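Local coordinates for protein kojibiose phosphorylase (Gut metagenome, PDB 6W0P) that belongs to glycoside hydrolase family 65, whose members combine an N-terminal beta domain, a central helical catalytic domain and a C-terminal beta domain, at residues A672-N675 and I676-F680; L637-D640 and A641-F645; N364-A367 and A368-I372. All blocks are in the same frame, centred on the assembly; numbering follows the deposited sequence.

How the interactions relate
The three contacts are short-range ones, each within a single helix. Along the chain they come in the order interaction 3 (helix 365-376), interaction 2 (helix 638-645) and interaction 1 (helix 666-680). Interactions 1 and 2 are neighbours, their centres about 12 Å apart: Phe645 CD1 packs 3.6 Å from Asn675 CG, and the Phe645 ring meets that of Phe680 edge-to-face. The centre of interaction 3 is about 20 Å from that of interaction 1 and about 31 Å from that of interaction 2. Helix 351-361 touches side chains of both interaction 1 and interaction 3 and so links them. Interaction 3 lies about 13 Å from the centre of the chain, interaction 1 about 17 Å and interaction 2 about 25 Å.

Interaction 1: residues A672-N675 and I676-F680; sequences AWMN and IVYGF
Val677 lays its CG2 methyl over one face of the Trp673 indole, one turn along helix 666-680 of the family 65 (alpha/alpha)6 barrel; the last turns of this helix are buried and widen into a pi-type turn at 676-680. The methyl lies 4.0 Å from the centroid of the five-membered ring in a CH-pi contact, offset toward the rim. The nearest ring atom is Trp673 CE2, 3.7 Å from Val677 CG2. With chi1 at 177°, Trp673 CG stands opposite its own backbone N and beside the carbonyl carbon, which swings the indole out from the helix so that one face lies against Val677 CG2. The far end of the indole meets Tyr678 at a slant, Trp673 CZ3 lying 4.0 Å from Tyr678 CE2. Met674 runs alongside Tyr678, both side chains pointing the same way. Bent at chi2 and chi3, the methionine puts SD in the plane of the phenol ring at its edge, 3.5 Å from Tyr678 CE2, a Met-aromatic contact. Pro358 of helix 351-361 touches Trp673, Met674 and Tyr678 alike, while strand 702-709 packs on Trp673 and Val677. Toward the C-terminal end the helix widens: Met674 O takes a bond from Tyr678 N (2.8 Å) and a weak one from Gly679 N, and the carbonyl of Asn675 is used by a residue five positions on. Asn675 ND2 is hydrogen-bonded to Ser629 OG of helix 624-634. Gly679 CA comes within 3.0 Å of Asn675 O as a CA-H...O contact, and Phe680 N donates to the same oxygen in the carbonyl plane, at 3.2 Å.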
loop_
_atom_site.group_PDB
_atom_site.type_symbol
_atom_site.label_atom_id
_atom_site.label_comp_id
_atom_site.label_asym_id
_atom_site.label_seq_id
_atom_site.Cartn_x
_atom_site.Cartn_y
_atom_site.Cartn_z
ATOM N N ALA A 672 27.221 -18.405 5.803
ATOM C CA ALA A 672 27.815 -19.697 6.207
ATOM C C ALA A 672 29.303 -19.445 6.464
ATOM O O ALA A 672 29.829 -19.883 7.515
ATOM C CB ALA A 672 27.587 -20.749 5.154
ATOM N N TRP A 673 29.939 -18.695 5.564
ATOM C CA TRP A 673 31.361 -18.324 5.711
ATOM C C TRP A 673 31.507 -17.488 6.982
ATOM O O TRP A 673 32.416 -17.762 7.764
ATOM C CB TRP A 673 31.876 -17.569 4.489
ATOM C CG TRP A 673 33.297 -17.128 4.650
ATOM C CD1 TRP A 673 34.408 -17.827 4.302
ATOM C CD2 TRP A 673 33.760 -15.899 5.224
ATOM N NE1 TRP A 673 35.533 -17.106 4.587
ATOM C CE2 TRP A 673 35.168 -15.915 5.146
ATOM C CE3 TRP A 673 33.128 -14.768 5.752
ATOM C CZ2 TRP A 673 35.952 -14.869 5.624
ATOM C CZ3 TRP A 673 33.902 -13.733 6.221
ATOM C CH2 TRP A 673 35.296 -13.781 6.151
ATOM N N MET A 674 30.637 -16.498 7.151
ATOM C CA MET A 674 30.649 -15.571 8.308
ATOM C C MET A 674 30.507 -16.354 9.613
ATOM O O MET A 674 31.293 -16.083 10.546
ATOM C CB MET A 674 29.480 -14.594 8.216
ATOM C CG MET A 674 29.499 -13.811 6.948
ATOM S SD MET A 674 30.315 -12.284 7.284
ATOM C CE MET A 674 29.006 -11.373 8.088
ATOM N N ASN A 675 29.504 -17.245 9.668
ATOM C CA ASN A 675 29.229 -18.101 10.847
ATOM C C ASN A 675 30.502 -18.883 11.206
ATOM O O ASN A 675 30.767 -19.051 12.428
ATOM C CB ASN A 675 28.034 -19.032 10.668
ATOM C CG ASN A 675 27.311 -19.308 11.973
ATOM O OD1 ASN A 675 26.092 -19.468 11.971
ATOM N ND2 ASN A 675 28.047 -19.408 13.082
ATOM N N ILE A 676 31.279 -19.329 10.212
ATOM C CA ILE A 676 32.503 -20.153 10.469
ATOM C C ILE A 676 33.630 -19.235 10.974
ATOM O O ILE A 676 34.179 -19.552 12.054
ATOM C CB ILE A 676 32.889 -20.994 9.237
ATOM C CG1 ILE A 676 31.872 -22.126 9.016
ATOM C CG2 ILE A 676 34.316 -21.506 9.382
ATOM C CD1 ILE A 676 32.069 -22.948 7.725
ATOM N N VAL A 677 33.900 -18.107 10.298
ATOM C CA VAL A 677 35.130 -17.289 10.541
ATOM C C VAL A 677 34.899 -16.240 11.646
ATOM O O VAL A 677 35.766 -16.139 12.548
ATOM C CB VAL A 677 35.671 -16.675 9.242
ATOM C CG1 VAL A 677 36.833 -15.744 9.499
ATOM C CG2 VAL A 677 36.101 -17.747 8.259
ATOM N N TYR A 678 33.806 -15.490 11.627
ATOM C CA TYR A 678 33.445 -14.558 12.725
ATOM C C TYR A 678 32.928 -15.337 13.941
ATOM O O TYR A 678 33.156 -14.895 15.071
ATOM C CB TYR A 678 32.411 -13.526 12.288
ATOM C CG TYR A 678 32.961 -12.448 11.394
ATOM C CD1 TYR A 678 33.933 -11.568 11.843
ATOM C CD2 TYR A 678 32.501 -12.285 10.100
ATOM C CE1 TYR A 678 34.452 -10.569 11.030
ATOM C CE2 TYR A 678 33.001 -11.285 9.276
ATOM C CZ TYR A 678 33.993 -10.439 9.736
ATOM O OH TYR A 678 34.441 -9.438 8.929
ATOM N N GLY A 679 32.242 -16.453 13.697
ATOM C CA GLY A 679 31.562 -17.245 14.733
ATOM C C GLY A 679 32.532 -18.172 15.430
ATOM O O GLY A 679 33.127 -17.755 16.439
ATOM N N PHE A 680 32.668 -19.393 14.930
ATOM C CA PHE A 680 33.536 -20.416 15.545
ATOM C C PHE A 680 34.959 -19.872 15.619
ATOM O O PHE A 680 35.558 -20.065 16.660
ATOM C CB PHE A 680 33.416 -21.748 14.815
ATOM C CG PHE A 680 32.043 -22.363 14.915
ATOM C CD1 PHE A 680 31.509 -22.722 16.143
ATOM C CD2 PHE A 680 31.279 -22.573 13.786
ATOM C CE1 PHE A 680 30.238 -23.270 16.234
ATOM C CE2 PHE A 680 30.016 -23.125 13.880
ATOM C CZ PHE A 680 29.493 -23.459 15.095
#

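Interaction 2: residues L637-D640 and A641-F645; sequences LEKD and ANNFF
Asn642 curls its amide back onto the backbone of Glu638, so that ND2 donates to Glu638 O over 2.7 Å at an N-H...O angle of 160°. The same oxygen takes the ordinary helical bond from Asn642 N at 3.0 Å, and the two donors approach from opposite faces of its carbonyl plane. A chi1 of -83° places Asn642 CG beside its backbone N, which lets one residue supply both bonds, and the oxygen lies close to the amide plane. Two residues on, Phe644 N bonds to Asp640 O, with the ring carbon Phe644 CD2 3.2 Å from that oxygen. On the outer side, the aliphatic part of Lys639 passes across the amide of Asn643, Lys639 CG lying 3.9 Å from Asn643 ND2. The helix, 638-645, starts just after Leu637 at the N-cap position, whose carbonyl opens the series of bonds by accepting from Ala641 N at 2.8 Å.

The next shell fixes these groups within the catalytic domain. Tyr610 of helix 603-613 holds Asp640 OD2, and Ser629 of helix 624-634 bonds to Ala641 O. Lys698 N donates to Asn642 OD1. Glu638 O is the main partner of Asn642 ND2; Ser696 O and a water, itself weakly bonded to Glu638 OE2, are both weak and share what is left. Because OD1 accepts from a backbone N-H while ND2 donates to a carbonyl, it is probably settled which end of the amide is oxygen, and Asn642 joins helix 638-645 to the loop firmly through Lys698 N and only weakly through Ser696 O.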
loop_
_atom_site.group_PDB
_atom_site.type_symbol
_atom_site.label_atom_id
_atom_site.label_comp_id
_atom_site.label_asym_id
_atom_site.label_seq_id
_atom_site.Cartn_x
_atom_site.Cartn_y
_atom_site.Cartn_z
ATOM N N LEU A 637 28.100 -19.068 24.814
ATOM C CA LEU A 637 26.865 -19.901 24.725
ATOM C C LEU A 637 27.004 -20.898 23.561
ATOM O O LEU A 637 26.378 -20.706 22.470
ATOM C CB LEU A 637 25.648 -18.995 24.533
ATOM C CG LEU A 637 25.317 -18.042 25.669
ATOM C CD1 LEU A 637 24.051 -17.276 25.346
ATOM C CD2 LEU A 637 25.156 -18.800 26.979
ATOM N N GLU A 638 27.772 -21.956 23.809
ATOM C CA GLU A 638 28.233 -22.926 22.783
ATOM C C GLU A 638 27.036 -23.691 22.207
ATOM O O GLU A 638 27.051 -23.993 20.988
ATOM C CB GLU A 638 29.238 -23.894 23.392
ATOM C CG GLU A 638 30.533 -23.248 23.838
ATOM C CD GLU A 638 31.520 -24.282 24.359
ATOM O OE1 GLU A 638 31.653 -24.396 25.608
ATOM O OE2 GLU A 638 32.122 -25.004 23.515
ATOM N N LYS A 639 26.039 -23.987 23.037
ATOM C CA LYS A 639 24.860 -24.783 22.620
ATOM C C LYS A 639 24.058 -23.972 21.605
ATOM O O LYS A 639 23.835 -24.477 20.514
ATOM C CB LYS A 639 23.988 -25.192 23.808
ATOM C CG LYS A 639 22.847 -26.135 23.448
ATOM C CD LYS A 639 22.206 -26.811 24.651
ATOM C CE LYS A 639 20.690 -26.705 24.637
ATOM N NZ LYS A 639 20.237 -25.339 25.023
ATOM N N ASP A 640 23.638 -22.767 21.982
ATOM C CA ASP A 640 23.005 -21.772 21.083
ATOM C C ASP A 640 23.865 -21.544 19.829
ATOM O O ASP A 640 23.308 -21.506 18.721
ATOM C CB ASP A 640 22.836 -20.443 21.808
ATOM C CG ASP A 640 21.746 -20.433 22.853
ATOM O OD1 ASP A 640 21.226 -21.508 23.149
ATOM O OD2 ASP A 640 21.443 -19.324 23.357
ATOM N N ALA A 641 25.176 -21.340 19.977
ATOM C CA ALA A 641 26.057 -21.079 18.810
ATOM C C ALA A 641 25.899 -22.234 17.815
ATOM O O ALA A 641 25.763 -21.963 16.617
ATOM C CB ALA A 641 27.502 -20.892 19.206
ATOM N N ASN A 642 25.911 -23.470 18.307
ATOM C CA ASN A 642 25.901 -24.693 17.463
ATOM C C ASN A 642 24.497 -24.895 16.865
ATOM O O ASN A 642 24.405 -25.215 15.660
ATOM C CB ASN A 642 26.425 -25.901 18.248
ATOM C CG ASN A 642 27.937 -25.969 18.241
ATOM O OD1 ASN A 642 28.503 -26.728 17.472
ATOM N ND2 ASN A 642 28.608 -25.151 19.047
ATOM N N ASN A 643 23.444 -24.694 17.661
ATOM C CA ASN A 643 22.032 -24.795 17.194
ATOM C C ASN A 643 21.772 -23.799 16.045
ATOM O O ASN A 643 21.215 -24.228 15.002
ATOM C CB ASN A 643 21.026 -24.622 18.343
ATOM C CG ASN A 643 20.953 -25.833 19.238
ATOM O OD1 ASN A 643 21.439 -26.901 18.873
ATOM N ND2 ASN A 643 20.377 -25.668 20.424
ATOM N N PHE A 644 22.172 -22.531 16.210
ATOM C CA PHE A 644 21.987 -21.445 15.210
ATOM C C PHE A 644 22.816 -21.723 13.942
ATOM O O PHE A 644 22.336 -21.367 12.798
ATOM C CB PHE A 644 22.304 -20.067 15.805
ATOM C CG PHE A 644 21.171 -19.471 16.608
ATOM C CD1 PHE A 644 19.903 -19.321 16.035
ATOM C CD2 PHE A 644 21.362 -19.041 17.917
ATOM C CE1 PHE A 644 18.842 -18.797 16.760
ATOM C CE2 PHE A 644 20.300 -18.512 18.650
ATOM C CZ PHE A 644 19.047 -18.371 18.060
ATOM N N PHE A 645 24.005 -22.310 14.074
ATOM C CA PHE A 645 24.757 -22.743 12.877
ATOM C C PHE A 645 23.895 -23.741 12.108
ATOM O O PHE A 645 23.639 -23.456 10.951
ATOM C CB PHE A 645 26.117 -23.355 13.188
ATOM C CG PHE A 645 26.864 -23.740 11.936
ATOM C CD1 PHE A 645 27.545 -22.786 11.195
ATOM C CD2 PHE A 645 26.868 -25.052 11.488
ATOM C CE1 PHE A 645 28.227 -23.133 10.042
ATOM C CE2 PHE A 645 27.564 -25.402 10.342
ATOM C CZ PHE A 645 28.235 -24.440 9.618
HETATM O O HOH W 1 30.704 -23.892 20.559
#

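Interaction 3: residues N364-A367 and A368-I372; sequences NQEA and AKDLI
The carboxylates of Glu366 and Asp370, one turn apart, are turned about 70° against each other, with Glu366 OE2 3.9 Å from Asp370 OD1. Over one face of the Asp370 carboxylate sits the backbone oxygen of Glu366, 3.2 Å from Asp370 CG and nearly equidistant from the two carboxylate oxygens. A water lies near both acids, 2.6 Å from Glu366 OE2. The closeness of two like charges would be expected to raise the proton affinity of one or the other. Glu366 reaches this place by a bend at chi2 (61°), which also brings OE1 to 4.1 Å from Lys369 CE, the glutamate passing across the lysine chain. The ammonium group itself is committed elsewhere, in a salt bridge with Asp436.

All of this happens on the first turns of helix 365-376, within the (alpha/alpha)6 barrel domain of the family. Asn364 is the N-cap: its OD1 accepts a weak capping bond from Ala367 N at 3.3 Å, and its carbonyl takes the first regular helical bond, from Ala368 N at 3.0 Å. Next to it Gln365 NE2 bonds to Tyr430 of helix 418-434. On another side of the helix, Ala367, Ala368 and Leu371 pack on helix 351-361, Leu371 touching Leu357 and Tyr360. Leu371 N bonds to Ala367 O at 3.0 Å.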
loop_
_atom_site.group_PDB
_atom_site.type_symbol
_atom_site.label_atom_id
_atom_site.label_comp_id
_atom_site.label_asym_id
_atom_site.label_seq_id
_atom_site.Cartn_x
_atom_site.Cartn_y
_atom_site.Cartn_z
ATOM N N ASN A 364 39.820 -10.840 -1.664
ATOM C CA ASN A 364 39.968 -10.194 -2.997
ATOM C C ASN A 364 39.688 -8.699 -2.873
ATOM O O ASN A 364 38.511 -8.296 -2.977
ATOM C CB ASN A 364 39.052 -10.882 -4.006
ATOM C CG ASN A 364 39.186 -10.388 -5.429
ATOM O OD1 ASN A 364 39.931 -9.442 -5.689
ATOM N ND2 ASN A 364 38.440 -11.022 -6.342
ATOM N N GLN A 365 40.734 -7.897 -2.702
ATOM C CA GLN A 365 40.568 -6.442 -2.469
ATOM C C GLN A 365 39.794 -5.783 -3.615
ATOM O O GLN A 365 39.004 -4.851 -3.353
ATOM C CB GLN A 365 41.908 -5.733 -2.340
ATOM C CG GLN A 365 41.725 -4.286 -1.923
ATOM C CD GLN A 365 43.046 -3.588 -1.789
ATOM O OE1 GLN A 365 44.094 -4.231 -1.804
ATOM N NE2 GLN A 365 42.992 -2.273 -1.676
ATOM N N GLU A 366 40.070 -6.191 -4.842
ATOM C CA GLU A 366 39.481 -5.593 -6.065
ATOM C C GLU A 366 37.970 -5.889 -6.075
ATOM O O GLU A 366 37.183 -5.003 -6.437
ATOM C CB GLU A 366 40.239 -6.138 -7.280
ATOM C CG GLU A 366 39.949 -5.413 -8.588
ATOM C CD GLU A 366 40.293 -3.922 -8.643
ATOM O OE1 GLU A 366 41.049 -3.418 -7.758
ATOM O OE2 GLU A 366 39.801 -3.257 -9.595
ATOM N N ALA A 367 37.562 -7.084 -5.654
ATOM C CA ALA A 367 36.135 -7.427 -5.499
ATOM C C ALA A 367 35.515 -6.557 -4.396
ATOM O O ALA A 367 34.472 -5.931 -4.676
ATOM C CB ALA A 367 35.976 -8.901 -5.236
ATOM N N ALA A 368 36.128 -6.481 -3.211
ATOM C CA ALA A 368 35.638 -5.638 -2.088
ATOM C C ALA A 368 35.485 -4.186 -2.563
ATOM O O ALA A 368 34.423 -3.595 -2.361
ATOM C CB ALA A 368 36.568 -5.719 -0.904
ATOM N N LYS A 369 36.521 -3.626 -3.179
ATOM C CA LYS A 369 36.514 -2.212 -3.651
ATOM C C LYS A 369 35.438 -2.020 -4.734
ATOM O O LYS A 369 34.763 -0.982 -4.705
ATOM C CB LYS A 369 37.912 -1.809 -4.135
ATOM C CG LYS A 369 37.995 -0.499 -4.907
ATOM C CD LYS A 369 39.286 0.296 -4.692
ATOM C CE LYS A 369 40.291 0.171 -5.826
ATOM N NZ LYS A 369 41.644 0.628 -5.406
ATOM N N ASP A 370 35.257 -2.995 -5.636
ATOM C CA ASP A 370 34.285 -2.914 -6.760
ATOM C C ASP A 370 32.856 -2.903 -6.218
ATOM O O ASP A 370 32.039 -2.109 -6.744
ATOM C CB ASP A 370 34.533 -3.990 -7.815
ATOM C CG ASP A 370 35.573 -3.572 -8.850
ATOM O OD1 ASP A 370 36.092 -2.461 -8.705
ATOM O OD2 ASP A 370 35.871 -4.363 -9.787
ATOM N N LEU A 371 32.565 -3.706 -5.190
ATOM C CA LEU A 371 31.248 -3.675 -4.506
ATOM C C LEU A 371 30.929 -2.247 -4.045
ATOM O O LEU A 371 29.788 -1.810 -4.279
ATOM C CB LEU A 371 31.230 -4.661 -3.338
ATOM C CG LEU A 371 31.022 -6.103 -3.758
ATOM C CD1 LEU A 371 31.128 -7.042 -2.570
ATOM C CD2 LEU A 371 29.678 -6.267 -4.435
ATOM N N ILE A 372 31.890 -1.520 -3.455
ATOM C CA ILE A 372 31.667 -0.105 -3.026
ATOM C C ILE A 372 31.600 0.821 -4.255
ATOM O O ILE A 372 30.781 1.749 -4.233
ATOM C CB ILE A 372 32.716 0.311 -2.002
ATOM C CG1 ILE A 372 32.609 -0.555 -0.749
ATOM C CG2 ILE A 372 32.604 1.781 -1.664
ATOM C CD1 ILE A 372 33.946 -0.821 -0.076
HETATM O O HOH W 2 37.855 -3.920 -11.191
#